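PDB 3BWG: uncharacterized HTH-type transcriptional regulator yydK from Bacillus subtilis subsp. subtilis, which probably binds DNA and regulates transcription as a member of the GntR family, pairing a winged helix-turn-helix domain with a UTRA domain. Local coordinates for residues Gln22-Gln25 with Gly26-Leu29; Val41-Ser44 with Thr45-Ser49; Thr108-Ala111 with Ala112-Asn116. One frame throughout, in Å; residues are numbered along the deposited sequence.

Contact 1. Residues Gln22-Gln25 with Gly26-Leu29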
loop_
_atom_site.group_PDB
_atom_site.type_symbol
_atom_site.label_atom_id
_atom_site.label_comp_id
_atom_site.label_asym_id
_atom_site.label_seq_id
_atom_site.Cartn_x
_atom_site.Cartn_y
_atom_site.Cartn_z
ATOM N N GLN B 22 13.049 8.358 19.912
ATOM C CA GLN B 22 11.973 8.989 19.134
ATOM C C GLN B 22 12.443 9.454 17.752
ATOM O O GLN B 22 12.103 10.552 17.326
ATOM C CB GLN B 22 11.370 10.186 19.882
ATOM C CG GLN B 22 10.615 9.868 21.157
ATOM C CD GLN B 22 10.069 11.128 21.809
ATOM O OE1 GLN B 22 9.049 11.684 21.357
ATOM N NE2 GLN B 22 10.736 11.595 22.858
ATOM N N LEU B 23 13.249 8.642 17.080
ATOM C CA LEU B 23 13.755 8.999 15.752
ATOM C C LEU B 23 12.638 9.035 14.695
ATOM O O LEU B 23 11.752 8.183 14.684
ATOM C CB LEU B 23 14.883 8.054 15.313
ATOM C CG LEU B 23 16.150 8.000 16.183
ATOM C CD1 LEU B 23 17.173 7.059 15.565
ATOM C CD2 LEU B 23 16.747 9.405 16.403
ATOM N N GLN B 24 12.666 10.040 13.833
ATOM C CA GLN B 24 11.692 10.111 12.744
ATOM C C GLN B 24 12.357 9.813 11.421
ATOM O O GLN B 24 13.581 9.735 11.340
ATOM C CB GLN B 24 10.945 11.448 12.715
ATOM C CG GLN B 24 11.804 12.693 12.633
ATOM C CD GLN B 24 10.959 13.997 12.557
ATOM O OE1 GLN B 24 9.724 13.955 12.418
ATOM N NE2 GLN B 24 11.637 15.156 12.647
ATOM N N GLN B 25 11.536 9.648 10.387
ATOM C CA GLN B 25 12.012 9.381 9.036
ATOM C C GLN B 25 13.128 10.322 8.587
ATOM O O GLN B 25 12.993 11.537 8.727
ATOM C CB GLN B 25 10.830 9.482 8.085
ATOM C CG GLN B 25 11.127 9.138 6.657
ATOM C CD GLN B 25 9.888 9.277 5.853
ATOM O OE1 GLN B 25 9.503 10.389 5.467
ATOM N NE2 GLN B 25 9.192 8.180 5.675
ATOM N N GLY B 26 14.208 9.759 8.026
ATOM C CA GLY B 26 15.354 10.552 7.595
ATOM C C GLY B 26 16.497 10.727 8.612
ATOM O O GLY B 26 17.596 11.142 8.244
ATOM N N ASP B 27 16.235 10.440 9.886
ATOM C CA ASP B 27 17.266 10.454 10.906
ATOM C C ASP B 27 18.312 9.348 10.660
ATOM O O ASP B 27 17.983 8.234 10.252
ATOM C CB ASP B 27 16.656 10.291 12.288
ATOM C CG ASP B 27 15.917 11.552 12.764
ATOM O OD1 ASP B 27 16.133 12.643 12.210
ATOM O OD2 ASP B 27 15.101 11.450 13.685
ATOM N N LYS B 28 19.573 9.692 10.892
ATOM C CA LYS B 28 20.679 8.808 10.615
ATOM C C LYS B 28 20.836 7.887 11.816
ATOM O O LYS B 28 20.795 8.342 12.967
ATOM C CB LYS B 28 21.948 9.647 10.429
ATOM C CG LYS B 28 23.026 9.001 9.573
ATOM C CD LYS B 28 24.232 9.919 9.443
ATOM C CE LYS B 28 25.384 9.209 8.762
ATOM N NZ LYS B 28 25.369 7.766 9.085
ATOM N N LEU B 29 20.991 6.595 11.559
ATOM C CA LEU B 29 21.340 5.647 12.624
ATOM C C LEU B 29 22.865 5.562 12.848
ATOM O O LEU B 29 23.656 6.042 12.014
ATOM C CB LEU B 29 20.736 4.266 12.322
ATOM C CG LEU B 29 19.215 4.378 12.479
ATOM C CD1 LEU B 29 18.408 3.843 11.267
ATOM C CD2 LEU B 29 18.765 3.739 13.778
#
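Asp27 folds back over the turn it helps to close and reaches Gln24 and Leu23. Asp27 CB, 3.3 Å from Gln24 O, also lies against CB of Leu23. Asp27 CG, anti to the carbonyl carbon (chi1 -73°), lies 3.3 Å from Gln24 O and turns the carboxylate toward the start of the turn. Asp27 OD2 accepts from Gln24 N at 2.8 Å, the donor lying 43° above the carboxylate plane. Asp27 OD2 also rests 3.8 Å from Leu23 CD2, while Asp27 OD1 is the more distant oxygen, 4.0 Å from Gln24 O. A main-chain bond runs alongside: Asp27 N donates to Gln24 O at 3.1 Å and closes a type II beta turn. Gly26 suits its third position: with phi at 93°, a CB would run into Gln25 O. This turn belongs to the loop between helices 6-20 and 32-39 of the GntR-type winged helix domain, and pairs by backbone bonds with Val69 of strand 66-69. Beyond the turn, Leu23 CD1 meets Leu29 CD2 at 4.1 Å, and both leucines pack on Val69, an apolar patch suited to branched aliphatic chains. Gln25 points its amide elsewhere, NE2 binding Arg70 O and Asp177 of the second subunit.

Contact 2. Residues Val41-Ser44 with Thr45-Ser49; sequences VSKS and TITKS
Val41 packs on Thr45 and Ile46 where the predicted helix-turn-helix motif enters its second helix, 43-55, the one that in GntR-type winged helix domains usually serves recognition of DNA. The apolar contacts come first along the chain. Val41 CG2 touches Ile46 CD1 at 3.6 Å, while Val41 CB lies 3.7 Å from Thr45 CG2; the valine meets each partner at about a right angle. Beta-branched residues suit this corner, since the branch at CB puts methyls close to the neighbouring turn, where Val41 CG2 and Thr45 CG2 make the contacts. Ile46 then carries the packing inward, onto Leu35 and Met36 of helix 32-39 and Ile10 of helix 6-20.

The second kind of interaction is main-chain bonding of the first helical turns: Ile46 N donates to Ser42 O at 3.1 Å, and Lys48 N to Ser44 O.

The third is a side chain turned back on the helix. Thr47 OG1 stands anti to its own carbonyl carbon (chi1 -65°), which directs the hydroxyl back toward the N-terminal end of the helix, to Lys43 O. Lys43 O takes two donors, Thr47 N at 2.9 Å and Thr47 OG1, also at 2.9 Å. A valine here would keep the bulk but would probably leave Lys43 O with one bond fewer from this turn. The hydroxyl bond comes in 42° above the carbonyl plane of Lys43.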
loop_
_atom_site.group_PDB
_atom_site.type_symbol
_atom_site.label_atom_id
_atom_site.label_comp_id
_atom_site.label_asym_id
_atom_site.label_seq_id
_atom_site.Cartn_x
_atom_site.Cartn_y
_atom_site.Cartn_z
ATOM N N VAL B 41 29.376 -7.834 17.904
ATOM C CA VAL B 41 29.069 -8.838 16.889
ATOM C C VAL B 41 29.880 -8.573 15.619
ATOM O O VAL B 41 30.524 -7.529 15.474
ATOM C CB VAL B 41 27.510 -8.919 16.550
ATOM C CG1 VAL B 41 26.736 -9.735 17.612
ATOM C CG2 VAL B 41 26.899 -7.558 16.364
ATOM N N SER B 42 29.845 -9.531 14.702
ATOM C CA SER B 42 30.519 -9.344 13.434
ATOM C C SER B 42 29.940 -8.234 12.547
ATOM O O SER B 42 28.802 -7.780 12.736
ATOM C CB SER B 42 30.557 -10.642 12.655
ATOM O OG SER B 42 31.829 -10.729 12.035
ATOM N N LYS B 43 30.747 -7.804 11.573
ATOM C CA LYS B 43 30.275 -6.948 10.494
ATOM C C LYS B 43 29.149 -7.671 9.778
ATOM O O LYS B 43 28.139 -7.069 9.456
ATOM C CB LYS B 43 31.415 -6.607 9.524
ATOM C CG LYS B 43 31.008 -5.812 8.247
ATOM C CD LYS B 43 32.228 -5.136 7.587
ATOM C CE LYS B 43 32.659 -3.866 8.372
ATOM N NZ LYS B 43 34.149 -3.666 8.439
ATOM N N SER B 44 29.333 -8.970 9.550
ATOM C CA SER B 44 28.357 -9.801 8.835
ATOM C C SER B 44 27.034 -9.964 9.617
ATOM O O SER B 44 25.958 -10.066 9.023
ATOM C CB SER B 44 28.967 -11.170 8.547
ATOM O OG SER B 44 27.950 -12.127 8.331
ATOM N N THR B 45 27.130 -10.025 10.943
ATOM C CA THR B 45 25.953 -10.136 11.794
ATOM C C THR B 45 25.164 -8.840 11.707
ATOM O O THR B 45 23.941 -8.860 11.521
ATOM C CB THR B 45 26.350 -10.509 13.255
ATOM O OG1 THR B 45 26.937 -11.812 13.255
ATOM C CG2 THR B 45 25.123 -10.537 14.182
ATOM N N ILE B 46 25.852 -7.702 11.776
ATOM C CA ILE B 46 25.165 -6.416 11.628
ATOM C C ILE B 46 24.536 -6.249 10.233
ATOM O O ILE B 46 23.417 -5.777 10.109
ATOM C CB ILE B 46 26.062 -5.188 11.993
ATOM C CG1 ILE B 46 26.396 -5.171 13.496
ATOM C CG2 ILE B 46 25.370 -3.882 11.624
ATOM C CD1 ILE B 46 25.155 -4.994 14.453
ATOM N N THR B 47 25.261 -6.661 9.197
ATOM C CA THR B 47 24.778 -6.561 7.813
ATOM C C THR B 47 23.440 -7.313 7.610
ATOM O O THR B 47 22.546 -6.820 6.912
ATOM C CB THR B 47 25.885 -7.011 6.842
ATOM O OG1 THR B 47 26.981 -6.091 6.943
ATOM C CG2 THR B 47 25.399 -7.046 5.434
ATOM N N LYS B 48 23.308 -8.477 8.250
ATOM C CA LYS B 48 22.075 -9.281 8.229
ATOM C C LYS B 48 20.920 -8.651 9.017
ATOM O O LYS B 48 19.753 -8.770 8.639
ATOM C CB LYS B 48 22.364 -10.698 8.758
ATOM C CG LYS B 48 23.272 -11.531 7.860
ATOM C CD LYS B 48 23.198 -13.023 8.218
ATOM C CE LYS B 48 24.427 -13.801 7.735
ATOM N NZ LYS B 48 24.193 -15.275 7.819
ATOM N N SER B 49 21.242 -7.993 10.125
ATOM C CA SER B 49 20.253 -7.241 10.894
ATOM C C SER B 49 19.734 -6.062 10.064
ATOM O O SER B 49 18.531 -5.781 10.020
ATOM C CB SER B 49 20.858 -6.751 12.202
ATOM O OG SER B 49 21.268 -7.848 12.987
#

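Contact 3. Residues Thr108-Ala111 with Ala112-Asn116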
loop_
_atom_site.group_PDB
_atom_site.type_symbol
_atom_site.label_atom_id
_atom_site.label_comp_id
_atom_site.label_asym_id
_atom_site.label_seq_id
_atom_site.Cartn_x
_atom_site.Cartn_y
_atom_site.Cartn_z
ATOM N N THR B 108 -21.391 -17.344 -1.648
ATOM C CA THR B 108 -21.992 -16.584 -2.711
ATOM C C THR B 108 -21.177 -16.781 -4.021
ATOM O O THR B 108 -20.038 -17.243 -3.998
ATOM C CB THR B 108 -22.064 -15.086 -2.372
ATOM O OG1 THR B 108 -20.749 -14.539 -2.280
ATOM C CG2 THR B 108 -22.833 -14.821 -1.055
ATOM N N PRO B 109 -21.784 -16.497 -5.182
ATOM C CA PRO B 109 -20.978 -16.513 -6.419
ATOM C C PRO B 109 -19.727 -15.623 -6.348
ATOM O O PRO B 109 -18.637 -16.077 -6.671
ATOM C CB PRO B 109 -21.958 -16.018 -7.473
ATOM C CG PRO B 109 -23.279 -16.440 -6.930
ATOM C CD PRO B 109 -23.213 -16.286 -5.454
ATOM N N GLU B 110 -19.907 -14.372 -5.917
ATOM C CA GLU B 110 -18.797 -13.474 -5.636
ATOM C C GLU B 110 -17.663 -14.061 -4.744
ATOM O O GLU B 110 -16.472 -13.891 -5.031
ATOM C CB GLU B 110 -19.348 -12.193 -5.027
ATOM C CG GLU B 110 -18.268 -11.259 -4.491
ATOM C CD GLU B 110 -18.852 -10.099 -3.685
ATOM O OE1 GLU B 110 -18.582 -8.939 -4.042
ATOM O OE2 GLU B 110 -19.619 -10.355 -2.734
ATOM N N ALA B 111 -18.005 -14.738 -3.662
ATOM C CA ALA B 111 -16.937 -15.212 -2.755
ATOM C C ALA B 111 -16.232 -16.387 -3.419
ATOM O O ALA B 111 -15.027 -16.589 -3.231
ATOM C CB ALA B 111 -17.476 -15.621 -1.412
ATOM N N ALA B 112 -17.007 -17.180 -4.155
ATOM C CA ALA B 112 -16.503 -18.397 -4.825
ATOM C C ALA B 112 -15.444 -17.993 -5.847
ATOM O O ALA B 112 -14.382 -18.622 -5.949
ATOM C CB ALA B 112 -17.656 -19.144 -5.529
ATOM N N GLU B 113 -15.742 -16.923 -6.576
ATOM C CA GLU B 113 -14.883 -16.417 -7.620
ATOM C C GLU B 113 -13.627 -15.808 -7.010
ATOM O O GLU B 113 -12.529 -16.077 -7.477
ATOM C CB GLU B 113 -15.639 -15.406 -8.506
ATOM C CG GLU B 113 -16.725 -16.054 -9.430
ATOM C CD GLU B 113 -17.502 -15.008 -10.245
ATOM O OE1 GLU B 113 -17.247 -13.789 -10.043
ATOM O OE2 GLU B 113 -18.393 -15.366 -11.067
ATOM N N ASN B 114 -13.779 -14.998 -5.963
ATOM C CA ASN B 114 -12.590 -14.453 -5.277
ATOM C C ASN B 114 -11.722 -15.503 -4.517
ATOM O O ASN B 114 -10.517 -15.373 -4.417
ATOM C CB ASN B 114 -12.971 -13.291 -4.372
ATOM C CG ASN B 114 -13.416 -12.081 -5.149
ATOM O OD1 ASN B 114 -12.615 -11.214 -5.473
ATOM N ND2 ASN B 114 -14.697 -12.018 -5.468
ATOM N N LEU B 115 -12.348 -16.533 -3.985
ATOM C CA LEU B 115 -11.619 -17.654 -3.399
ATOM C C LEU B 115 -11.158 -18.691 -4.418
ATOM O O LEU B 115 -10.468 -19.636 -4.067
ATOM C CB LEU B 115 -12.486 -18.326 -2.332
ATOM C CG LEU B 115 -12.736 -17.465 -1.096
ATOM C CD1 LEU B 115 -13.740 -18.194 -0.215
ATOM C CD2 LEU B 115 -11.383 -17.145 -0.340
ATOM N N ASN B 116 -11.571 -18.538 -5.675
ATOM C CA ASN B 116 -11.290 -19.529 -6.709
ATOM C C ASN B 116 -11.842 -20.888 -6.425
ATOM O O ASN B 116 -11.135 -21.869 -6.640
ATOM C CB ASN B 116 -9.774 -19.759 -6.832
ATOM C CG ASN B 116 -9.199 -19.085 -7.986
ATOM O OD1 ASN B 116 -9.101 -17.844 -8.022
ATOM N ND2 ASN B 116 -8.839 -19.884 -9.003
#
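With CG anti to its carbonyl carbon (chi1 -68°) and the amide turned about CB-CG (chi2 -92°) so that ND2 faces back along the helix, Asn114 swings its side chain to Glu110 O, one helical turn earlier. Asn114 ND2 donates to Glu110 O at 2.6 Å in a nearly straight bond (168°), with the oxygen close to the amide plane. Asn114 N reaches Glu110 O as well, at 3.1 Å, and the two donors come from opposite faces of the carbonyl plane. Asparagine suits the site because its other end is used too: OD1 accepts from Arg74 of the second subunit.

At the start of the helix Thr108 is the N-cap, its OG1 accepting from Ala111 N at 3.1 Å; Pro109 follows well, since the first turn has no need of its missing N-H. Ala112 N then donates to Thr108 O at 3.0 Å, and Ala112 CB lies 3.4 Å from Thr108 O. At the other end Leu115 N bonds to Ala111 O at 2.8 Å, and Asn116, with positive phi, closes the helix in a Schellman motif.

This short helix, 109-114, of the UTRA domain lies against its antiparallel sheet: Ala111 and Leu115 pack on Tyr143 of strand 135-145 and Tyr218 of strand 215-224, where Glu110 forms a salt bridge with Lys220.

In the fold
Contacts 1 and 2 share the GntR-type winged helix domain, the probable DNA-binding part, their centres about 20 Å apart without touching; contact 3 belongs to the UTRA domain, its centre about 44 and 46 Å from theirs. The first two are surface contacts; the third is partly buried. Contact 1 is a loop set against strand 66-69, contact 2 a helix start packed on helices 6-20 and 32-39, and contact 3 a helix on a sheet. In contacts 2 and 3 a side-chain donor joins a helical carbonyl; contact 3 adds a threonine cap that, like the carboxylate of contact 1, accepts a backbone N-H. Contacts 1 and 3 also meet the second subunit.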